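PDB 3R6N: desmoplakin from Homo sapiens, which links desmosomal cell-cell junctions to intermediate filaments, its plakin domain containing a rigid spectrin-repeat rod that probably engages partner proteins at the junction. Local coordinates for residues 23-27 with 84-88; 190-194 with 331-335; 296-300 with 323-327; 232-238 with 370-375; 227-231 with 422-427. One frame throughout, in Å; residues are numbered along the deposited sequence.

Contact 1: 23-27 with 84-88; sequences AEMDM and ASFER
M25 and R88 lie alongside each other, pointing opposite ways, and each reaches a different part of the other residue. The packed half of the contact belongs to the M25 methyl. M25 points at helix 68-117, and its chain turns at the thioether, with chi3 near -75°, to lay CE against the helix surface. There CE sits 3.7 Å from R88 CB and 4.0 Å from S85 CA, and A84 CB completes the apolar patch at 4.4 Å from M25 CE. H44 of helix 34-64 touches both M25 and R88, while S85 OG turns to H48 of that same helix in a hydrogen bond.

The polar half lies further out. The R88 side chain extends from its helix and folds back through bends at chi2 and chi3, bringing its guanidinium to the M25 carbonyl at the end of helix 5-24, with M25 CE over one face. R88 NH2 donates to M25 O at 2.7 Å; the nitrogen lies nearly in line with the carbonyl bond, but the bond is bent at the hydrogen (136°) and the oxygen is tilted from the guanidinium plane. This gives an arginine partner to a carbonyl just past the end of helix 5-24. D26 marks the solvent side: its OD1 is 3.7 Å from R88 NH2, a long salt bridge with the two flat groups turned about 50° apart. That carboxylate probably adds a little electrostatic pull and not much more.

Apolar packing inside, with an arginine reaching across to a helix terminus outside, is consistent with helix packing of the spectrin-repeat type; helices 5-24, 34-64 and 68-117 meet here.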
# COMPACT_ATOMS: atom_id res chain seq x y z
N ALA A 23 -25.49 -47.00 -30.93
CA ALA A 23 -25.49 -45.80 -31.76
C ALA A 23 -26.06 -44.62 -30.99
O ALA A 23 -25.49 -43.54 -30.98
CB ALA A 23 -26.29 -46.04 -33.03
N GLU A 24 -27.20 -44.84 -30.33
CA GLU A 24 -27.86 -43.78 -29.59
C GLU A 24 -27.00 -43.26 -28.45
O GLU A 24 -26.92 -42.05 -28.23
CB GLU A 24 -29.21 -44.25 -29.06
CG GLU A 24 -30.25 -44.48 -30.14
CD GLU A 24 -31.59 -44.91 -29.56
OE1 GLU A 24 -31.80 -44.72 -28.35
OE2 GLU A 24 -32.42 -45.44 -30.33
N MET A 25 -26.36 -44.16 -27.71
CA MET A 25 -25.56 -43.74 -26.57
C MET A 25 -24.15 -43.30 -26.95
O MET A 25 -23.32 -43.04 -26.09
CB MET A 25 -25.53 -44.81 -25.47
CG MET A 25 -25.07 -46.18 -25.92
SD MET A 25 -24.89 -47.31 -24.52
CE MET A 25 -23.36 -46.71 -23.80
N ASP A 26 -23.88 -43.23 -28.25
CA ASP A 26 -22.61 -42.68 -28.73
C ASP A 26 -22.87 -41.35 -29.42
O ASP A 26 -21.95 -40.55 -29.63
CB ASP A 26 -21.91 -43.64 -29.69
CG ASP A 26 -21.07 -44.68 -28.97
OD1 ASP A 26 -20.70 -44.44 -27.80
OD2 ASP A 26 -20.76 -45.72 -29.58
N MET A 27 -24.13 -41.11 -29.78
CA MET A 27 -24.52 -39.87 -30.43
C MET A 27 -24.85 -38.79 -29.40
O MET A 27 -25.46 -37.78 -29.72
CB MET A 27 -25.72 -40.10 -31.36
CG MET A 27 -27.05 -40.24 -30.65
SD MET A 27 -28.44 -40.29 -31.80
CE MET A 27 -29.82 -40.48 -30.67
N ALA A 84 -20.56 -51.52 -21.65
CA ALA A 84 -20.47 -50.14 -22.09
C ALA A 84 -21.55 -49.29 -21.43
O ALA A 84 -21.32 -48.14 -21.07
CB ALA A 84 -20.59 -50.07 -23.61
N SER A 85 -22.73 -49.88 -21.26
CA SER A 85 -23.85 -49.18 -20.63
C SER A 85 -23.50 -48.78 -19.21
O SER A 85 -23.77 -47.65 -18.79
CB SER A 85 -25.10 -50.06 -20.65
OG SER A 85 -26.22 -49.36 -20.12
N PHE A 86 -22.90 -49.69 -18.45
CA PHE A 86 -22.47 -49.38 -17.09
C PHE A 86 -21.44 -48.26 -17.08
O PHE A 86 -21.56 -47.30 -16.32
CB PHE A 86 -21.91 -50.62 -16.40
CG PHE A 86 -22.95 -51.48 -15.74
CD1 PHE A 86 -23.42 -52.63 -16.36
CD2 PHE A 86 -23.46 -51.13 -14.50
CE1 PHE A 86 -24.37 -53.42 -15.75
CE2 PHE A 86 -24.42 -51.92 -13.88
CZ PHE A 86 -24.88 -53.06 -14.51
N GLU A 87 -20.42 -48.39 -17.92
CA GLU A 87 -19.33 -47.43 -17.96
C GLU A 87 -19.81 -46.05 -18.38
O GLU A 87 -19.19 -45.05 -18.03
CB GLU A 87 -18.21 -47.92 -18.88
CG GLU A 87 -17.53 -49.18 -18.36
CD GLU A 87 -16.76 -49.93 -19.44
OE1 GLU A 87 -16.21 -51.00 -19.12
OE2 GLU A 87 -16.72 -49.45 -20.59
N ARG A 88 -20.91 -46.00 -19.13
CA ARG A 88 -21.49 -44.73 -19.54
C ARG A 88 -22.19 -44.07 -18.36
O ARG A 88 -22.01 -42.87 -18.11
CB ARG A 88 -22.47 -44.94 -20.71
CG ARG A 88 -23.46 -43.80 -20.94
CD ARG A 88 -22.78 -42.50 -21.34
NE ARG A 88 -22.48 -42.42 -22.77
CZ ARG A 88 -21.31 -42.77 -23.31
NH1 ARG A 88 -20.33 -43.24 -22.55
NH2 ARG A 88 -21.13 -42.66 -24.62

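Contact 2: 190-194 with 331-335; sequences CIDVH and VGLII
The imidazole of H194 meets V331 edge-on: V331 O lies close to the ring plane at NE2, and L333 O sits at the same rim, 3.8 Å from H194 CE1. W121 stacks on the ring, while I334 CD1 comes in obliquely, 4.0 Å from H194 ND1. H194 NE2 donates to V331 O at 2.8 Å with an N-H...O angle of 157°, and the donor is tilted 20° from the carbonyl plane. One bond and one stack should therefore restrict the ring's rotation.

Around this polar point the packing is apolar. C190 SG faces the backbone, 3.9 Å from G332 CA, and I191 only grazes V331. V193 CG1 meets I334 CD1 at 4.1 Å, the two side chains roughly perpendicular; CG1 of I334 stands anti to its backbone N (chi1 -159°) and, with chi2 also extended, CD1 reaches the helix. L289 fills in beside C190, H194 and I334.

Helix 167-225 thus carries the last short strand of the SH3 domain and the turn leading into it. A buried histidine gripping that turn joins the SH3 domain to the spectrin-repeat rod, the close association of the two modules known from plakin domains.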
# COMPACT_ATOMS: atom_id res chain seq x y z
N CYS A 190 -1.85 -7.16 -4.54
CA CYS A 190 -1.87 -5.72 -4.68
C CYS A 190 -2.79 -5.06 -3.65
O CYS A 190 -2.76 -3.84 -3.48
CB CYS A 190 -2.17 -5.28 -6.13
SG CYS A 190 -3.69 -5.85 -6.91
N ILE A 191 -3.57 -5.88 -2.96
CA ILE A 191 -4.31 -5.41 -1.79
C ILE A 191 -3.36 -5.19 -0.63
O ILE A 191 -3.53 -4.28 0.18
CB ILE A 191 -5.42 -6.40 -1.36
CG1 ILE A 191 -6.66 -6.23 -2.24
CG2 ILE A 191 -5.80 -6.17 0.09
CD1 ILE A 191 -7.76 -7.21 -1.92
N ASP A 192 -2.34 -6.04 -0.53
CA ASP A 192 -1.32 -5.87 0.50
C ASP A 192 -0.57 -4.56 0.30
O ASP A 192 -0.05 -3.98 1.26
CB ASP A 192 -0.34 -7.05 0.51
CG ASP A 192 -0.66 -8.07 1.60
OD1 ASP A 192 -0.09 -9.18 1.55
OD2 ASP A 192 -1.46 -7.75 2.50
N VAL A 193 -0.51 -4.10 -0.94
CA VAL A 193 0.22 -2.88 -1.26
C VAL A 193 -0.59 -1.63 -0.96
O VAL A 193 -0.04 -0.62 -0.51
CB VAL A 193 0.71 -2.88 -2.71
CG1 VAL A 193 1.14 -1.48 -3.12
CG2 VAL A 193 1.87 -3.83 -2.87
N HIS A 194 -1.89 -1.69 -1.22
CA HIS A 194 -2.77 -0.59 -0.86
C HIS A 194 -2.73 -0.40 0.65
O HIS A 194 -2.49 0.70 1.14
CB HIS A 194 -4.21 -0.84 -1.33
CG HIS A 194 -4.40 -0.68 -2.81
ND1 HIS A 194 -3.95 0.42 -3.50
CD2 HIS A 194 -4.99 -1.48 -3.72
CE1 HIS A 194 -4.25 0.29 -4.78
NE2 HIS A 194 -4.89 -0.86 -4.94
N VAL A 331 -8.61 -1.94 -8.70
CA VAL A 331 -7.83 -2.60 -7.65
C VAL A 331 -6.36 -2.71 -8.01
O VAL A 331 -5.49 -2.48 -7.17
CB VAL A 331 -8.31 -4.04 -7.40
CG1 VAL A 331 -8.14 -4.38 -5.93
CG2 VAL A 331 -9.75 -4.21 -7.85
N GLY A 332 -6.09 -3.08 -9.26
CA GLY A 332 -4.73 -3.33 -9.71
C GLY A 332 -3.99 -2.11 -10.19
O GLY A 332 -2.96 -2.22 -10.85
N LEU A 333 -4.50 -0.93 -9.86
CA LEU A 333 -3.84 0.32 -10.24
C LEU A 333 -3.66 1.25 -9.04
O LEU A 333 -4.61 1.55 -8.32
CB LEU A 333 -4.64 1.04 -11.32
CG LEU A 333 -4.74 0.41 -12.71
CD1 LEU A 333 -5.85 1.08 -13.50
CD2 LEU A 333 -3.41 0.51 -13.44
N ILE A 334 -2.43 1.72 -8.84
CA ILE A 334 -2.15 2.68 -7.79
C ILE A 334 -1.74 4.01 -8.41
O ILE A 334 -1.47 4.08 -9.61
CB ILE A 334 -1.04 2.16 -6.84
CG1 ILE A 334 -1.10 2.88 -5.49
CG2 ILE A 334 0.33 2.30 -7.49
CD1 ILE A 334 -0.44 2.10 -4.38
N ILE A 335 -1.70 5.06 -7.60
CA ILE A 335 -1.29 6.38 -8.09
C ILE A 335 -0.03 6.83 -7.36
O ILE A 335 -0.11 7.50 -6.33
CB ILE A 335 -2.41 7.43 -7.91
CG1 ILE A 335 -3.77 6.84 -8.30
CG2 ILE A 335 -2.10 8.68 -8.71
CD1 ILE A 335 -4.92 7.83 -8.24

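Contact 3: 296-300 with 323-327; sequences QKIVH and GVDML
M326 sends its side chain toward K297 and V299. CB already heads for strand 297-299; chi1 of 64° tucks CG in over the backbone, and from there an extended chi2 carries the chain straight across. The sulfur is the first atom to arrive: M326 SD lies 3.3 Å from V299 CG1, the two side chains side by side and oppositely directed. A bend at chi3 then swings the methyl along the strand. M326 CE ends 4.1 Å from K297 CB and also 4.1 Å from I298 O, so the tip spans three successive residues.

K297 returns the reach along the flank. Its extended chain passes V324, with K297 CG 4.4 Å from V324 CG1, and runs beside the backbone of D325, whose O is 4.1 Å from K297 CD. The carboxylate of D325 turns the other way and pairs with K308.

V299 pairs through the backbone with Y292, and M326 with V318. Across these two segments of the SH3 domain the contact is mainly van der Waals, through a thioether and lysine methylenes, which imposes little directional demand.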
# COMPACT_ATOMS: atom_id res chain seq x y z
N GLN A 296 -5.88 -10.15 -25.68
CA GLN A 296 -4.93 -9.46 -26.54
C GLN A 296 -4.58 -8.06 -26.05
O GLN A 296 -3.72 -7.39 -26.63
CB GLN A 296 -5.42 -9.39 -27.99
CG GLN A 296 -5.61 -10.75 -28.64
CD GLN A 296 -4.41 -11.66 -28.48
OE1 GLN A 296 -3.27 -11.23 -28.65
NE2 GLN A 296 -4.66 -12.91 -28.14
N LYS A 297 -5.25 -7.61 -24.99
CA LYS A 297 -4.91 -6.35 -24.35
C LYS A 297 -4.33 -6.64 -22.97
O LYS A 297 -5.03 -7.15 -22.09
CB LYS A 297 -6.12 -5.40 -24.27
CG LYS A 297 -6.41 -4.67 -25.58
CD LYS A 297 -7.71 -3.88 -25.53
CE LYS A 297 -8.04 -3.28 -26.90
NZ LYS A 297 -9.43 -2.74 -26.93
N ILE A 298 -3.05 -6.34 -22.81
CA ILE A 298 -2.31 -6.74 -21.61
C ILE A 298 -1.51 -5.59 -21.00
O ILE A 298 -0.84 -4.83 -21.70
CB ILE A 298 -1.35 -7.92 -21.92
CG1 ILE A 298 -0.20 -7.99 -20.92
CG2 ILE A 298 -0.80 -7.82 -23.33
CD1 ILE A 298 -0.56 -8.67 -19.62
N VAL A 299 -1.59 -5.46 -19.67
CA VAL A 299 -0.73 -4.55 -18.92
C VAL A 299 0.13 -5.34 -17.94
O VAL A 299 -0.34 -6.27 -17.29
CB VAL A 299 -1.52 -3.46 -18.15
CG1 VAL A 299 -2.04 -2.40 -19.11
CG2 VAL A 299 -2.65 -4.07 -17.34
N HIS A 300 1.40 -4.95 -17.83
CA HIS A 300 2.34 -5.65 -16.96
C HIS A 300 2.56 -4.92 -15.65
O HIS A 300 2.54 -3.69 -15.60
CB HIS A 300 3.69 -5.84 -17.67
CG HIS A 300 3.62 -6.68 -18.90
ND1 HIS A 300 3.52 -6.14 -20.17
CD2 HIS A 300 3.63 -8.02 -19.08
CE1 HIS A 300 3.48 -7.11 -21.06
NE2 HIS A 300 3.54 -8.26 -20.42
N GLY A 323 0.18 3.54 -25.76
CA GLY A 323 -0.90 4.33 -26.32
C GLY A 323 -2.18 3.53 -26.44
O GLY A 323 -3.15 3.97 -27.06
N VAL A 324 -2.18 2.35 -25.84
CA VAL A 324 -3.31 1.43 -25.92
C VAL A 324 -4.36 1.72 -24.85
O VAL A 324 -4.11 1.55 -23.66
CB VAL A 324 -2.84 -0.02 -25.79
CG1 VAL A 324 -4.00 -0.98 -26.03
CG2 VAL A 324 -1.71 -0.30 -26.77
N ASP A 325 -5.54 2.16 -25.29
CA ASP A 325 -6.67 2.35 -24.39
C ASP A 325 -7.17 0.99 -23.92
O ASP A 325 -7.25 0.06 -24.71
CB ASP A 325 -7.80 3.10 -25.09
CG ASP A 325 -7.59 4.61 -25.11
OD1 ASP A 325 -6.48 5.06 -24.79
OD2 ASP A 325 -8.55 5.33 -25.47
N MET A 326 -7.49 0.89 -22.64
CA MET A 326 -8.07 -0.34 -22.11
C MET A 326 -8.75 -0.15 -20.76
O MET A 326 -8.40 0.75 -19.99
CB MET A 326 -7.02 -1.45 -22.04
CG MET A 326 -5.86 -1.19 -21.10
SD MET A 326 -4.67 -2.55 -21.12
CE MET A 326 -3.91 -2.33 -22.72
N LEU A 327 -9.74 -1.00 -20.49
CA LEU A 327 -10.43 -1.00 -19.21
C LEU A 327 -9.75 -1.97 -18.26
O LEU A 327 -9.88 -3.19 -18.42
CB LEU A 327 -11.88 -1.43 -19.38
CG LEU A 327 -12.80 -0.48 -20.14
CD1 LEU A 327 -14.13 -1.16 -20.41
CD2 LEU A 327 -12.98 0.81 -19.37

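Contact 4: 232-238 with 370-375; sequences MPLQHLL and LVSWHY
L237 meets L370 at the centre of this interface, one side chain set across the other. L237 CD1 is 3.5 Å from L370 CD2, with V371 CG2 beside it at 4.1 Å from the same L237 atom. M232 adds a second cover from the loop: its chain bends at chi3 to bring CE 3.6 Å from L370 CD2. Toward the outer side, L238 CD2 rests on V371 CG1 at 3.8 Å, and L234 CD1 touches H374 CB at 3.6 Å.

H374 and Y375 flank the leucines. The H374 imidazole takes L237 CD1 and M232 O at its edge; L234 N stands over one face near the rim, and the adjacent W373, through CE3, lies over the opposite face, also offset toward the rim. Both faces are thus partly flanked, which probably limits rotation. Y375 CE1 approaches L234 CD1 at 4.0 Å, and the phenol end comes toward L238 from the opposite direction, OH lying 3.7 Å from L238 CD1.

Several of these groups are positioned from behind. P233 is the N-cap residue of helix 234-265, so L234, L237 and L238 sit on its first turns and present one side of the helix. On the other partner, W373 meets F423, Y375 meets H409, and L370 is backed by M422 and F423.

The two short helical segments run roughly antiparallel, 147° between their directions and 10.2 Å apart at the axes. The start of helix 234-265 thus lies along helix 340-384, whose S372 side packs on helix 399-417.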
# COMPACT_ATOMS: atom_id res chain seq x y z
N MET A 232 16.59 44.37 32.28
CA MET A 232 16.70 43.10 33.00
C MET A 232 18.02 43.01 33.75
O MET A 232 19.07 43.37 33.21
CB MET A 232 16.57 41.92 32.04
CG MET A 232 15.18 41.72 31.47
SD MET A 232 15.08 40.28 30.39
CE MET A 232 16.11 40.81 29.02
N PRO A 233 17.97 42.53 35.00
CA PRO A 233 19.17 42.35 35.83
C PRO A 233 20.12 41.31 35.24
O PRO A 233 19.70 40.44 34.47
CB PRO A 233 18.59 41.86 37.16
CG PRO A 233 17.27 41.27 36.81
CD PRO A 233 16.75 42.13 35.71
N LEU A 234 21.40 41.40 35.60
CA LEU A 234 22.44 40.53 35.05
C LEU A 234 22.21 39.06 35.35
O LEU A 234 22.37 38.20 34.47
CB LEU A 234 23.81 40.96 35.57
CG LEU A 234 25.00 40.14 35.09
CD1 LEU A 234 25.45 40.62 33.72
CD2 LEU A 234 26.15 40.22 36.08
N GLN A 235 21.86 38.75 36.59
CA GLN A 235 21.65 37.37 37.01
C GLN A 235 20.55 36.71 36.19
O GLN A 235 20.77 35.67 35.56
CB GLN A 235 21.30 37.31 38.50
CG GLN A 235 21.05 35.91 39.02
CD GLN A 235 20.63 35.89 40.47
OE1 GLN A 235 20.93 36.82 41.22
NE2 GLN A 235 19.93 34.84 40.88
N HIS A 236 19.38 37.33 36.18
CA HIS A 236 18.23 36.83 35.43
C HIS A 236 18.59 36.47 33.99
O HIS A 236 18.11 35.48 33.45
CB HIS A 236 17.11 37.86 35.45
CG HIS A 236 16.04 37.60 34.43
ND1 HIS A 236 15.04 36.68 34.62
CD2 HIS A 236 15.83 38.14 33.21
CE1 HIS A 236 14.25 36.67 33.56
NE2 HIS A 236 14.71 37.55 32.69
N LEU A 237 19.44 37.29 33.37
CA LEU A 237 19.85 37.07 31.99
C LEU A 237 20.61 35.76 31.81
O LEU A 237 20.27 34.94 30.97
CB LEU A 237 20.71 38.23 31.50
CG LEU A 237 19.99 39.51 31.07
CD1 LEU A 237 21.00 40.60 30.75
CD2 LEU A 237 19.09 39.23 29.88
N LEU A 238 21.66 35.59 32.62
CA LEU A 238 22.51 34.41 32.51
C LEU A 238 21.72 33.11 32.69
O LEU A 238 22.07 32.08 32.13
CB LEU A 238 23.65 34.48 33.53
CG LEU A 238 24.53 35.73 33.44
CD1 LEU A 238 25.66 35.66 34.46
CD2 LEU A 238 25.09 35.89 32.04
N LEU A 370 23.05 42.05 25.62
CA LEU A 370 22.59 42.71 26.83
C LEU A 370 23.49 42.33 27.99
O LEU A 370 23.56 43.05 28.99
CB LEU A 370 21.14 42.35 27.13
CG LEU A 370 20.54 43.12 28.30
CD1 LEU A 370 20.59 44.62 28.03
CD2 LEU A 370 19.11 42.67 28.58
N VAL A 371 24.17 41.19 27.86
CA VAL A 371 25.10 40.74 28.89
C VAL A 371 26.43 41.46 28.77
O VAL A 371 27.04 41.84 29.77
CB VAL A 371 25.33 39.22 28.82
CG1 VAL A 371 26.34 38.79 29.88
CG2 VAL A 371 24.02 38.47 29.01
N SER A 372 26.89 41.65 27.53
CA SER A 372 28.13 42.38 27.30
C SER A 372 27.98 43.84 27.69
O SER A 372 28.95 44.50 28.05
CB SER A 372 28.57 42.27 25.83
OG SER A 372 29.17 41.01 25.56
N TRP A 373 26.75 44.33 27.62
CA TRP A 373 26.46 45.70 28.01
C TRP A 373 26.68 45.86 29.51
O TRP A 373 27.37 46.77 29.96
CB TRP A 373 25.03 46.07 27.64
CG TRP A 373 24.70 47.52 27.85
CD1 TRP A 373 25.04 48.56 27.04
CD2 TRP A 373 23.96 48.08 28.94
NE1 TRP A 373 24.56 49.74 27.56
CE2 TRP A 373 23.89 49.47 28.73
CE3 TRP A 373 23.34 47.54 30.08
CZ2 TRP A 373 23.24 50.33 29.61
CZ3 TRP A 373 22.70 48.40 30.95
CH2 TRP A 373 22.65 49.78 30.71
N HIS A 374 26.10 44.94 30.28
CA HIS A 374 26.24 44.97 31.73
C HIS A 374 27.68 44.77 32.18
O HIS A 374 28.19 45.53 33.00
CB HIS A 374 25.33 43.93 32.38
CG HIS A 374 23.93 44.42 32.62
ND1 HIS A 374 22.82 43.76 32.14
CD2 HIS A 374 23.47 45.51 33.28
CE1 HIS A 374 21.73 44.41 32.50
NE2 HIS A 374 22.10 45.48 33.19
N TYR A 375 28.34 43.75 31.65
CA TYR A 375 29.74 43.50 31.96
C TYR A 375 30.58 44.75 31.70
O TYR A 375 31.54 45.03 32.42
CB TYR A 375 30.28 42.32 31.16
CG TYR A 375 29.86 40.96 31.68
CD1 TYR A 375 29.63 40.76 33.04
CD2 TYR A 375 29.69 39.88 30.82
CE1 TYR A 375 29.24 39.52 33.53
CE2 TYR A 375 29.30 38.64 31.29
CZ TYR A 375 29.08 38.46 32.65
OH TYR A 375 28.70 37.22 33.12

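Contact 5: 227-231 with 422-427; sequences PCDKN and MFGDDD
K230 turns at chi3 (50°) to carry its amine over to D427, while M422 doubles back at chi2 (-78°) and again at chi3, folding its thioether against the loop 227-231. These bends let two side chains bridge segments whose backbones do not pair.

M422 handles the inner part. Its SD lies 3.6 Å from C228 CB, close to the C228 carbonyl as well, and its CE reaches the backbone at D229, 3.7 Å from D229 C. M367 from helix 340-384 touches C228, and N366 touches M422, so this sulfur corner is held against that helix.

K230 works on the exposed side. Its methylenes run over the M422 carbonyl, with K230 CD 3.3 Å from M422 O, and CE passes obliquely by the F423 ring, 4.3 Å from F423 CE1. The lysine then ends in a salt bridge, K230 NZ to D427 OD2 at 3.1 Å, the nitrogen lying 59° out of the carboxylate plane. The same OD2 takes a weak bond from G424 N at 3.4 Å. G424 is the N-cap of helix 425-447 and D427 stands three residues on, so this is a weak, one-sided version of a capping box, with D427 accepting from the N-cap amide. The lysine charge thus meets a carboxylate already turned back over the helix start.

Further in, F423 packs edge-to-face on F413. A loop between two helices docking on the loop that opens another helix is consistent with a junction between successive repeats of a spectrin-repeat rod.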
# COMPACT_ATOMS: atom_id res chain seq x y z
N PRO A 227 11.26 37.33 26.82
CA PRO A 227 11.20 38.74 26.45
C PRO A 227 12.57 39.37 26.62
O PRO A 227 13.33 38.95 27.49
CB PRO A 227 10.24 39.31 27.49
CG PRO A 227 10.52 38.51 28.71
CD PRO A 227 10.84 37.11 28.22
N CYS A 228 12.89 40.35 25.79
CA CYS A 228 14.20 40.98 25.82
C CYS A 228 14.11 42.49 25.98
O CYS A 228 13.99 43.22 24.99
CB CYS A 228 15.00 40.62 24.56
SG CYS A 228 15.19 38.85 24.27
N ASP A 229 14.18 42.96 27.21
CA ASP A 229 14.20 44.40 27.48
C ASP A 229 15.51 44.81 28.13
O ASP A 229 16.16 44.01 28.80
CB ASP A 229 13.01 44.82 28.35
CG ASP A 229 12.98 44.09 29.68
OD1 ASP A 229 13.00 44.77 30.73
OD2 ASP A 229 12.93 42.84 29.67
N LYS A 230 15.89 46.07 27.93
CA LYS A 230 17.18 46.58 28.38
C LYS A 230 17.29 46.69 29.90
O LYS A 230 18.38 46.92 30.42
CB LYS A 230 17.44 47.95 27.75
CG LYS A 230 17.42 47.95 26.24
CD LYS A 230 17.33 49.36 25.69
CE LYS A 230 18.37 50.27 26.32
NZ LYS A 230 18.27 51.66 25.81
N ASN A 231 16.18 46.52 30.60
CA ASN A 231 16.16 46.75 32.04
C ASN A 231 16.19 45.48 32.88
O ASN A 231 15.85 45.50 34.07
CB ASN A 231 14.96 47.62 32.42
CG ASN A 231 15.01 49.00 31.78
OD1 ASN A 231 14.10 49.39 31.04
ND2 ASN A 231 16.08 49.74 32.05
N MET A 422 18.36 45.42 20.36
CA MET A 422 18.24 45.90 21.73
C MET A 422 18.77 47.31 21.89
O MET A 422 18.37 48.04 22.80
CB MET A 422 18.98 44.95 22.68
CG MET A 422 18.37 43.57 22.77
SD MET A 422 16.91 43.55 23.82
CE MET A 422 17.67 43.49 25.44
N PHE A 423 19.68 47.70 21.00
CA PHE A 423 20.34 48.99 21.12
C PHE A 423 20.30 49.79 19.82
O PHE A 423 20.91 49.42 18.82
CB PHE A 423 21.79 48.81 21.58
CG PHE A 423 21.91 48.10 22.89
CD1 PHE A 423 21.91 48.81 24.08
CD2 PHE A 423 22.03 46.72 22.94
CE1 PHE A 423 22.02 48.16 25.30
CE2 PHE A 423 22.14 46.06 24.15
CZ PHE A 423 22.14 46.78 25.33
N GLY A 424 19.56 50.90 19.85
CA GLY A 424 19.53 51.83 18.73
C GLY A 424 20.79 52.68 18.75
O GLY A 424 21.55 52.64 19.71
N ASP A 425 21.01 53.44 17.68
CA ASP A 425 22.23 54.23 17.55
C ASP A 425 22.43 55.21 18.71
O ASP A 425 23.56 55.55 19.05
CB ASP A 425 22.27 54.96 16.21
CG ASP A 425 22.32 54.00 15.03
OD1 ASP A 425 21.48 53.07 14.98
OD2 ASP A 425 23.21 54.16 14.17
N ASP A 426 21.33 55.65 19.32
CA ASP A 426 21.39 56.52 20.48
C ASP A 426 22.20 55.89 21.61
O ASP A 426 22.90 56.57 22.35
CB ASP A 426 19.99 56.86 20.99
CG ASP A 426 19.45 58.16 20.42
OD1 ASP A 426 18.32 58.16 19.91
OD2 ASP A 426 20.17 59.18 20.50
N ASP A 427 22.08 54.57 21.72
CA ASP A 427 22.77 53.83 22.78
C ASP A 427 24.18 53.44 22.35
O ASP A 427 25.09 53.39 23.17
CB ASP A 427 21.96 52.58 23.14
CG ASP A 427 20.49 52.87 23.32
OD1 ASP A 427 20.16 54.01 23.72
OD2 ASP A 427 19.66 51.98 23.06

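The five contacts are spread along an elongated rod. Contact 1 lies near one end, about 113 Å between centres from contacts 4 and 5, which sit on the opposite side of the chain's centre; contact 2 is close to the middle. Along the chain, contact 1 closes before the rest open, contact 3 is nested inside contact 2, and contact 4 inside contact 5, while contact 2 crosses both 4 and 5. Contacts 2 and 3, 18 Å apart between centres, both reach the five-stranded SH3 sheet. Contacts 4 and 5, 12 Å apart between centres, touch through L370 and M422. The SH3 strands lie between helices 234-265 and 340-384, and contact 2 docks them on helix 167-225.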